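Local coordinates for unsaturated glucuronyl hydrolase (Streptococcus agalactiae, PDB 2ZZR), which hydrolyses unsaturated disaccharides of hyaluronan, chondroitin and heparin, releasing the unsaturated uronic acid by cleaving (1->3) or (1->4) glycosidic bonds, at residues Gly251-Pro256 / Tyr382-Ile387; Glu316-Leu321 / Pro326-Tyr331; Tyr333-Met338 / Ile387-Asp392. All blocks are in the same frame, centred on the assembly; numbering follows the deposited sequence.

Contact 1 (Gly251-Pro256 / Tyr382-Ile387); sequences GIYGIP and YLEALI
A buried polar bridge between two well-separated helices, this contact runs from Y253 on helix 245-262 to E384 on helix 376-390, close to the middle of the largely helical body. The backbones stay far apart: the closest CA atoms are those of Y253 and A385, 11.6 Å from each other, so two long side chains have to cover the distance, and they bury only 73 Å² between them. They come from opposite directions and meet at their polar ends. The phenol reaches out because CG of Y253 lies anti to the backbone N (chi1 -164°), and E384 answers with a chain extended beyond a CG set the same way.

Y253 OH donates to E384 OE2 at 2.5 Å. The separation is short, but the bond counts as weak, one link in a wider network. Ring and carboxylate planes stand 69° apart, and OE2 lies oblique to the tyrosine ring, 3.4 Å from its CZ. E384 OE1 is further off, 3.5 Å from Y253 OH, and turns to other partners.

R388, one turn on from E384, ties the pair together: its NE makes a salt bridge with OE2, and its NH2 hydrogen-bonds to Y253 OH. OE1 meets Y380 OH and W397 NE1, while the W397 ring also packs edge-to-face with that of Y253, and C312 of helix 304-318 touches both side chains. The buried carboxylate is thus held at both oxygens, with an arginine beside it that would probably favour its negative form. Side chain to side chain, Y253 is about 6 Å from W250, a probable substrate-binding residue; the arrangement is a buried polar cluster between helices of the alpha-barrel of glycosyl hydrolase family 88, near its substrate site.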
loop_
_atom_site.group_PDB
_atom_site.type_symbol
_atom_site.label_atom_id
_atom_site.label_comp_id
_atom_site.label_asym_id
_atom_site.label_seq_id
_atom_site.Cartn_x
_atom_site.Cartn_y
_atom_site.Cartn_z
ATOM N N GLY A 251 -4.733 -1.294 6.165
ATOM C CA GLY A 251 -6.025 -1.949 6.351
ATOM C C GLY A 251 -7.046 -1.462 5.333
ATOM O O GLY A 251 -7.724 -2.270 4.687
ATOM N N ILE A 252 -7.130 -0.142 5.172
ATOM C CA ILE A 252 -8.090 0.485 4.253
ATOM C C ILE A 252 -7.935 -0.009 2.818
ATOM O O ILE A 252 -8.933 -0.184 2.121
ATOM C CB ILE A 252 -8.037 2.034 4.327
ATOM C CG1 ILE A 252 -8.522 2.495 5.705
ATOM C CG2 ILE A 252 -8.901 2.685 3.234
ATOM C CD1 ILE A 252 -8.119 3.922 6.049
ATOM N N TYR A 253 -6.697 -0.260 2.391
ATOM C CA TYR A 253 -6.471 -0.771 1.034
ATOM C C TYR A 253 -6.407 -2.297 1.004
ATOM O O TYR A 253 -6.968 -2.928 0.113
ATOM C CB TYR A 253 -5.217 -0.133 0.428
ATOM C CG TYR A 253 -5.063 -0.266 -1.087
ATOM C CD1 TYR A 253 -3.849 0.045 -1.699
ATOM C CD2 TYR A 253 -6.118 -0.700 -1.900
ATOM C CE1 TYR A 253 -3.683 -0.059 -3.088
ATOM C CE2 TYR A 253 -5.962 -0.820 -3.298
ATOM C CZ TYR A 253 -4.741 -0.495 -3.877
ATOM O OH TYR A 253 -4.568 -0.602 -5.243
ATOM N N GLY A 254 -5.746 -2.902 1.988
ATOM C CA GLY A 254 -5.618 -4.359 2.015
ATOM C C GLY A 254 -6.950 -5.096 2.078
ATOM O O GLY A 254 -7.093 -6.175 1.496
ATOM N N ILE A 255 -7.921 -4.521 2.786
ATOM C CA ILE A 255 -9.229 -5.164 2.928
ATOM C C ILE A 255 -9.979 -5.271 1.581
ATOM O O ILE A 255 -10.322 -6.378 1.175
ATOM C CB ILE A 255 -10.112 -4.513 4.036
ATOM C CG1 ILE A 255 -9.500 -4.761 5.421
ATOM C CG2 ILE A 255 -11.543 -5.073 3.965
ATOM C CD1 ILE A 255 -10.118 -3.911 6.538
ATOM N N PRO A 256 -10.236 -4.133 0.891
ATOM C CA PRO A 256 -10.926 -4.267 -0.410
ATOM C C PRO A 256 -10.160 -5.106 -1.441
ATOM O O PRO A 256 -10.787 -5.825 -2.230
ATOM C CB PRO A 256 -11.113 -2.815 -0.878
ATOM C CG PRO A 256 -10.133 -2.012 -0.082
ATOM C CD PRO A 256 -10.011 -2.720 1.242
ATOM N N TYR A 382 0.264 7.507 -4.808
ATOM C CA TYR A 382 -0.228 8.778 -5.328
ATOM C C TYR A 382 -0.488 8.661 -6.835
ATOM O O TYR A 382 -1.584 8.972 -7.312
ATOM C CB TYR A 382 0.770 9.901 -5.014
ATOM C CG TYR A 382 0.498 11.211 -5.721
ATOM C CD1 TYR A 382 -0.660 11.944 -5.455
ATOM C CD2 TYR A 382 1.413 11.724 -6.643
ATOM C CE1 TYR A 382 -0.908 13.153 -6.103
ATOM C CE2 TYR A 382 1.179 12.938 -7.293
ATOM C CZ TYR A 382 0.016 13.640 -7.019
ATOM O OH TYR A 382 -0.229 14.840 -7.649
ATOM N N LEU A 383 0.510 8.192 -7.579
ATOM C CA LEU A 383 0.341 7.992 -9.018
ATOM C C LEU A 383 -0.716 6.919 -9.337
ATOM O O LEU A 383 -1.484 7.069 -10.284
ATOM C CB LEU A 383 1.676 7.685 -9.696
ATOM C CG LEU A 383 1.699 7.610 -11.226
ATOM C CD1 LEU A 383 1.150 8.895 -11.848
ATOM C CD2 LEU A 383 3.119 7.329 -11.705
ATOM N N GLU A 384 -0.777 5.853 -8.538
ATOM C CA GLU A 384 -1.824 4.846 -8.728
ATOM C C GLU A 384 -3.214 5.461 -8.545
ATOM O O GLU A 384 -4.139 5.144 -9.304
ATOM C CB GLU A 384 -1.636 3.635 -7.805
ATOM C CG GLU A 384 -2.506 2.461 -8.232
ATOM C CD GLU A 384 -2.666 1.420 -7.148
ATOM O OE1 GLU A 384 -1.763 0.578 -7.010
ATOM O OE2 GLU A 384 -3.708 1.438 -6.458
ATOM N N ALA A 385 -3.361 6.341 -7.553
ATOM C CA ALA A 385 -4.630 7.034 -7.325
ATOM C C ALA A 385 -4.998 7.884 -8.534
ATOM O O ALA A 385 -6.146 7.872 -8.988
ATOM C CB ALA A 385 -4.565 7.902 -6.071
ATOM N N LEU A 386 -4.013 8.613 -9.057
ATOM C CA LEU A 386 -4.235 9.452 -10.231
ATOM C C LEU A 386 -4.709 8.621 -11.422
ATOM O O LEU A 386 -5.718 8.969 -12.073
ATOM C CB LEU A 386 -2.965 10.229 -10.577
ATOM C CG LEU A 386 -2.580 11.328 -9.581
ATOM C CD1 LEU A 386 -1.242 11.959 -10.013
ATOM C CD2 LEU A 386 -3.673 12.387 -9.453
ATOM N N ILE A 387 -3.999 7.522 -11.686
ATOM C CA ILE A 387 -4.323 6.612 -12.791
ATOM C C ILE A 387 -5.683 5.922 -12.572
ATOM O O ILE A 387 -6.471 5.787 -13.515
ATOM C CB ILE A 387 -3.178 5.577 -13.049
ATOM C CG1 ILE A 387 -1.899 6.279 -13.551
ATOM C CG2 ILE A 387 -3.614 4.449 -14.015
ATOM C CD1 ILE A 387 -2.022 7.011 -14.906
#

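Contact 2 (Glu316-Leu321 / Pro326-Tyr331)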
loop_
_atom_site.group_PDB
_atom_site.type_symbol
_atom_site.label_atom_id
_atom_site.label_comp_id
_atom_site.label_asym_id
_atom_site.label_seq_id
_atom_site.Cartn_x
_atom_site.Cartn_y
_atom_site.Cartn_z
ATOM N N GLU A 316 -10.963 1.533 -4.630
ATOM C CA GLU A 316 -11.184 0.103 -4.845
ATOM C C GLU A 316 -12.500 -0.407 -4.247
ATOM O O GLU A 316 -13.286 -1.059 -4.939
ATOM C CB GLU A 316 -9.996 -0.710 -4.315
ATOM C CG GLU A 316 -10.071 -2.209 -4.626
ATOM C CD GLU A 316 -10.114 -2.506 -6.127
ATOM O OE1 GLU A 316 -10.636 -3.584 -6.488
ATOM O OE2 GLU A 316 -9.627 -1.675 -6.940
ATOM N N MET A 317 -12.739 -0.112 -2.970
ATOM C CA MET A 317 -13.948 -0.598 -2.292
ATOM C C MET A 317 -15.234 -0.094 -2.951
ATOM O O MET A 317 -16.237 -0.810 -2.992
ATOM C CB MET A 317 -13.946 -0.195 -0.820
ATOM C CG MET A 317 -15.059 -0.858 0.009
ATOM S SD MET A 317 -14.642 -2.517 0.596
ATOM C CE MET A 317 -15.128 -3.525 -0.798
ATOM N N LEU A 318 -15.187 1.138 -3.456
ATOM C CA LEU A 318 -16.341 1.784 -4.083
ATOM C C LEU A 318 -16.814 1.064 -5.340
ATOM O O LEU A 318 -17.955 1.245 -5.780
ATOM C CB LEU A 318 -16.028 3.252 -4.398
ATOM C CG LEU A 318 -16.630 4.342 -3.497
ATOM C CD1 LEU A 318 -16.993 3.861 -2.088
ATOM C CD2 LEU A 318 -15.717 5.558 -3.455
ATOM N N LYS A 319 -15.940 0.242 -5.917
ATOM C CA LYS A 319 -16.330 -0.591 -7.063
ATOM C C LYS A 319 -17.402 -1.607 -6.667
ATOM O O LYS A 319 -18.196 -2.040 -7.508
ATOM C CB LYS A 319 -15.127 -1.344 -7.639
ATOM C CG LYS A 319 -14.060 -0.457 -8.224
ATOM C CD LYS A 319 -12.844 -1.264 -8.607
ATOM C CE LYS A 319 -11.742 -0.369 -9.161
ATOM N NZ LYS A 319 -10.537 -1.188 -9.502
ATOM N N TYR A 320 -17.436 -1.960 -5.381
ATOM C CA TYR A 320 -18.257 -3.062 -4.880
ATOM C C TYR A 320 -19.345 -2.632 -3.909
ATOM O O TYR A 320 -20.372 -3.307 -3.785
ATOM C CB TYR A 320 -17.370 -4.114 -4.203
ATOM C CG TYR A 320 -16.274 -4.603 -5.105
ATOM C CD1 TYR A 320 -14.966 -4.128 -4.970
ATOM C CD2 TYR A 320 -16.547 -5.515 -6.124
ATOM C CE1 TYR A 320 -13.956 -4.564 -5.820
ATOM C CE2 TYR A 320 -15.543 -5.952 -6.978
ATOM C CZ TYR A 320 -14.257 -5.476 -6.817
ATOM O OH TYR A 320 -13.277 -5.919 -7.675
ATOM N N LEU A 321 -19.106 -1.531 -3.202
ATOM C CA LEU A 321 -20.021 -1.090 -2.144
ATOM C C LEU A 321 -21.421 -0.863 -2.715
ATOM O O LEU A 321 -21.565 -0.183 -3.740
ATOM C CB LEU A 321 -19.502 0.196 -1.499
ATOM C CG LEU A 321 -20.077 0.570 -0.131
ATOM C CD1 LEU A 321 -19.619 -0.406 0.944
ATOM C CD2 LEU A 321 -19.639 1.978 0.220
ATOM N N PRO A 326 -25.467 4.142 2.919
ATOM C CA PRO A 326 -25.718 5.572 3.114
ATOM C C PRO A 326 -24.445 6.422 3.105
ATOM O O PRO A 326 -24.524 7.644 2.984
ATOM C CB PRO A 326 -26.402 5.629 4.489
ATOM C CG PRO A 326 -25.947 4.413 5.194
ATOM C CD PRO A 326 -25.802 3.356 4.120
ATOM N N ASP A 327 -23.292 5.770 3.206
ATOM C CA ASP A 327 -22.015 6.478 3.212
ATOM C C ASP A 327 -21.244 6.390 1.901
ATOM O O ASP A 327 -20.169 6.979 1.784
ATOM C CB ASP A 327 -21.141 5.978 4.361
ATOM C CG ASP A 327 -21.626 6.459 5.721
ATOM O OD1 ASP A 327 -22.322 7.493 5.794
ATOM O OD2 ASP A 327 -21.312 5.783 6.713
ATOM N N LYS A 328 -21.790 5.674 0.914
ATOM C CA LYS A 328 -21.085 5.505 -0.361
ATOM C C LYS A 328 -20.730 6.837 -1.006
ATOM O O LYS A 328 -19.588 7.048 -1.414
ATOM C CB LYS A 328 -21.872 4.632 -1.345
ATOM C CG LYS A 328 -21.068 4.323 -2.602
ATOM C CD LYS A 328 -21.759 3.335 -3.524
ATOM C CE LYS A 328 -20.822 2.951 -4.668
ATOM N NZ LYS A 328 -21.406 1.864 -5.529
ATOM N N GLU A 329 -21.704 7.740 -1.093
ATOM C CA GLU A 329 -21.443 9.044 -1.676
ATOM C C GLU A 329 -20.419 9.843 -0.856
ATOM O O GLU A 329 -19.543 10.511 -1.423
ATOM C CB GLU A 329 -22.738 9.835 -1.846
ATOM C CG GLU A 329 -22.482 11.205 -2.419
ATOM C CD GLU A 329 -23.696 11.804 -3.063
ATOM O OE1 GLU A 329 -24.584 12.274 -2.318
ATOM O OE2 GLU A 329 -23.743 11.821 -4.314
ATOM N N THR A 330 -20.524 9.763 0.469
ATOM C CA THR A 330 -19.523 10.386 1.347
ATOM C C THR A 330 -18.108 9.878 1.037
ATOM O O THR A 330 -17.182 10.684 0.916
ATOM C CB THR A 330 -19.869 10.192 2.832
ATOM O OG1 THR A 330 -21.191 10.682 3.074
ATOM C CG2 THR A 330 -18.890 10.965 3.727
ATOM N N TYR A 331 -17.947 8.561 0.893
ATOM C CA TYR A 331 -16.642 7.984 0.542
ATOM C C TYR A 331 -16.123 8.509 -0.790
ATOM O O TYR A 331 -14.941 8.835 -0.912
ATOM C CB TYR A 331 -16.682 6.452 0.508
ATOM C CG TYR A 331 -16.854 5.756 1.846
ATOM C CD1 TYR A 331 -17.787 4.731 1.990
ATOM C CD2 TYR A 331 -16.072 6.100 2.956
ATOM C CE1 TYR A 331 -17.950 4.058 3.205
ATOM C CE2 TYR A 331 -16.231 5.432 4.185
ATOM C CZ TYR A 331 -17.172 4.419 4.297
ATOM O OH TYR A 331 -17.350 3.755 5.491
#
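K328 throws its whole chain across to L321, every torsion from chi1 to chi4 near 180°, and sets NZ 2.7 Å from L321 O. The bond approaches the carbonyl almost end-on, with a C=O...N angle of 162°. L318 O is a more distant neighbour of the ammonium, 3.5 Å from K328 NZ. K328 NZ also makes a salt bridge with E323 of the intervening loop.

The methylenes of the lysine work too. L321, its CG anti to the backbone N (chi1 -162°), slides past them in the opposite direction and brings CD2 to 3.8 Å from K328 CB. The same methyl also sits at the edge of the Y331 ring, near its plane and 3.8 Å from Y331 CD1; the two side chains cross at about a right angle. L318 brings CD1 to 3.7 Å from Y331 CB, but two conformers were modelled and its chi1 of -104° is unusual, so that detail is tentative. Y331 OH hydrogen-bonds N276 and its ring packs edge-to-face on F271, both of helix 265-280.

Lysine-to-carbonyl bond and leucine packing together close the short loop joining helix 304-318 to helix 328-346, at the periphery of the alpha-barrel.

Contact 3 (Tyr333-Met338 / Ile387-Asp392)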
loop_
_atom_site.group_PDB
_atom_site.type_symbol
_atom_site.label_atom_id
_atom_site.label_comp_id
_atom_site.label_asym_id
_atom_site.label_seq_id
_atom_site.Cartn_x
_atom_site.Cartn_y
_atom_site.Cartn_z
ATOM N N TYR A 333 -16.802 11.382 -2.249
ATOM C CA TYR A 333 -16.390 12.760 -2.072
ATOM C C TYR A 333 -15.155 12.861 -1.189
ATOM O O TYR A 333 -14.291 13.694 -1.444
ATOM C CB TYR A 333 -17.552 13.619 -1.568
ATOM C CG TYR A 333 -18.418 14.089 -2.710
ATOM C CD1 TYR A 333 -19.380 13.245 -3.280
ATOM C CD2 TYR A 333 -18.244 15.358 -3.258
ATOM C CE1 TYR A 333 -20.164 13.667 -4.350
ATOM C CE2 TYR A 333 -19.022 15.792 -4.329
ATOM C CZ TYR A 333 -19.977 14.941 -4.870
ATOM O OH TYR A 333 -20.742 15.369 -5.928
ATOM N N ALA A 334 -15.057 11.984 -0.194
ATOM C CA ALA A 334 -13.877 11.919 0.675
ATOM C C ALA A 334 -12.602 11.646 -0.118
ATOM O O ALA A 334 -11.611 12.346 0.048
ATOM C CB ALA A 334 -14.062 10.882 1.779
ATOM N N MET A 335 -12.618 10.643 -0.993
ATOM C CA MET A 335 -11.406 10.329 -1.758
ATOM C C MET A 335 -11.021 11.444 -2.738
ATOM O O MET A 335 -9.840 11.701 -2.945
ATOM C CB MET A 335 -11.493 8.958 -2.439
ATOM C CG MET A 335 -12.489 8.855 -3.565
ATOM S SD MET A 335 -12.323 7.280 -4.408
ATOM C CE MET A 335 -13.506 7.564 -5.738
ATOM N N HIS A 336 -12.017 12.112 -3.317
ATOM C CA HIS A 336 -11.774 13.285 -4.164
ATOM C C HIS A 336 -11.117 14.437 -3.396
ATOM O O HIS A 336 -10.170 15.046 -3.905
ATOM C CB HIS A 336 -13.070 13.763 -4.818
ATOM C CG HIS A 336 -13.382 13.079 -6.112
ATOM N ND1 HIS A 336 -13.944 11.823 -6.178
ATOM C CD2 HIS A 336 -13.217 13.485 -7.393
ATOM C CE1 HIS A 336 -14.119 11.486 -7.445
ATOM N NE2 HIS A 336 -13.689 12.479 -8.201
ATOM N N THR A 337 -11.622 14.723 -2.192
ATOM C CA THR A 337 -11.081 15.801 -1.361
ATOM C C THR A 337 -9.635 15.511 -0.960
ATOM O O THR A 337 -8.773 16.394 -1.033
ATOM C CB THR A 337 -11.925 16.022 -0.086
ATOM O OG1 THR A 337 -13.317 16.029 -0.422
ATOM C CG2 THR A 337 -11.564 17.346 0.574
ATOM N N MET A 338 -9.385 14.271 -0.542
ATOM C CA MET A 338 -8.063 13.828 -0.112
ATOM C C MET A 338 -7.066 13.891 -1.266
ATOM O O MET A 338 -5.969 14.434 -1.121
ATOM C CB MET A 338 -8.149 12.413 0.467
ATOM C CG MET A 338 -9.015 12.314 1.734
ATOM S SD MET A 338 -9.615 10.634 2.047
ATOM C CE MET A 338 -8.143 9.922 2.763
ATOM N N ILE A 387 -3.999 7.522 -11.686
ATOM C CA ILE A 387 -4.323 6.612 -12.791
ATOM C C ILE A 387 -5.683 5.922 -12.572
ATOM O O ILE A 387 -6.471 5.787 -13.515
ATOM C CB ILE A 387 -3.178 5.577 -13.049
ATOM C CG1 ILE A 387 -1.899 6.279 -13.551
ATOM C CG2 ILE A 387 -3.614 4.449 -14.015
ATOM C CD1 ILE A 387 -2.022 7.011 -14.906
ATOM N N ARG A 388 -5.962 5.518 -11.331
ATOM C CA ARG A 388 -7.284 4.984 -10.972
ATOM C C ARG A 388 -8.417 5.936 -11.363
ATOM O O ARG A 388 -9.432 5.507 -11.921
ATOM C CB ARG A 388 -7.368 4.690 -9.470
ATOM C CG ARG A 388 -6.818 3.322 -9.064
ATOM C CD ARG A 388 -6.800 3.198 -7.538
ATOM N NE ARG A 388 -6.480 1.834 -7.110
ATOM C CZ ARG A 388 -7.370 0.845 -7.026
ATOM N NH1 ARG A 388 -8.650 1.060 -7.323
ATOM N NH2 ARG A 388 -6.981 -0.365 -6.644
ATOM N N PHE A 389 -8.248 7.221 -11.058
ATOM C CA PHE A 389 -9.284 8.222 -11.325
ATOM C C PHE A 389 -9.435 8.484 -12.816
ATOM O O PHE A 389 -10.542 8.758 -13.303
ATOM C CB PHE A 389 -8.942 9.530 -10.613
ATOM C CG PHE A 389 -9.456 9.619 -9.211
ATOM C CD1 PHE A 389 -9.166 8.625 -8.275
ATOM C CD2 PHE A 389 -10.205 10.719 -8.810
ATOM C CE1 PHE A 389 -9.631 8.724 -6.965
ATOM C CE2 PHE A 389 -10.672 10.826 -7.506
ATOM C CZ PHE A 389 -10.385 9.827 -6.582
ATOM N N TYR A 390 -8.314 8.393 -13.523
ATOM C CA TYR A 390 -8.210 8.821 -14.917
ATOM C C TYR A 390 -8.697 7.793 -15.936
ATOM O O TYR A 390 -9.237 8.151 -16.992
ATOM C CB TYR A 390 -6.763 9.201 -15.223
ATOM C CG TYR A 390 -6.598 9.919 -16.540
ATOM C CD1 TYR A 390 -6.979 11.255 -16.675
ATOM C CD2 TYR A 390 -6.063 9.265 -17.643
ATOM C CE1 TYR A 390 -6.826 11.925 -17.884
ATOM C CE2 TYR A 390 -5.914 9.924 -18.865
ATOM C CZ TYR A 390 -6.296 11.248 -18.971
ATOM O OH TYR A 390 -6.137 11.903 -20.168
ATOM N N LYS A 391 -8.484 6.517 -15.642
ATOM C CA LYS A 391 -8.853 5.470 -16.580
ATOM C C LYS A 391 -9.539 4.337 -15.841
ATOM O O LYS A 391 -9.674 4.386 -14.620
ATOM C CB LYS A 391 -7.617 4.959 -17.332
ATOM C CG LYS A 391 -6.590 4.233 -16.473
ATOM C CD LYS A 391 -5.387 3.772 -17.287
ATOM C CE LYS A 391 -5.726 2.549 -18.138
ATOM N NZ LYS A 391 -4.531 2.032 -18.859
ATOM N N ASP A 392 -9.994 3.340 -16.588
ATOM C CA ASP A 392 -10.439 2.098 -15.977
ATOM C C ASP A 392 -9.190 1.248 -15.816
ATOM O O ASP A 392 -8.789 0.530 -16.729
ATOM C CB ASP A 392 -11.486 1.399 -16.854
ATOM C CG ASP A 392 -11.904 0.038 -16.304
ATOM O OD1 ASP A 392 -12.359 -0.807 -17.096
ATOM O OD2 ASP A 392 -11.765 -0.196 -15.078
#
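Between segments 333-338 and 387-392 the nearest CA atoms are those of H336 and F389, 9.1 Å apart, a gap bridged by F389 from one side and by M335 and H336 from the other.

Against H336 the pairing is edge-to-face: the phenyl presents its edge, and CE2 stands 3.4 Å above the imidazole plane, over the middle of the ring. The centroids are 4.7 Å apart and the planes open at 56°, so this is a tilted T rather than a square one. H336 NE2 and CE1 both lie 3.5 Å from F389 CE2. The other imidazole nitrogen, ND1, bonds back to K332 O in its own helix, which fixes the turn of the ring and so the face offered to F389.

M335 comes alongside, running opposite to F389, with its CG between the backbone N and the carbonyl carbon (chi1 69°) and the rest of the chain extended. M335 CG is 3.8 Å from F389 CZ, and SD lies 4.9 Å from the ring centroid, an oblique Met-aromatic contact. H315 of helix 304-318 meets the phenyl as well.

No hydrogen bond crosses between the segments: the attraction is dispersion plus the weak pull of a C-H edge on a pi face, and it needs no polar partner between them.

In the fold
Contacts 1 and 3 are buried, contact 1 nearest the middle, its centre about 6 Å from that of the chain against about 16 Å for contact 3; contact 2, about 19 Å out, is only partly buried. Chemistry follows position: a carboxylate-phenol-guanidinium network at the centre, aromatic and sulfur packing further out, and at the loop end a lysine bonded to a backbone carbonyl over leucines. Helix 376-390 serves contacts 1 and 3, helix 328-346 contacts 2 and 3. R388, from the 387-392 segment of contact 3, reaches Y253 of contact 1 and makes a salt bridge to E316 of contact 2. Packing adds P256 on E316 and M317.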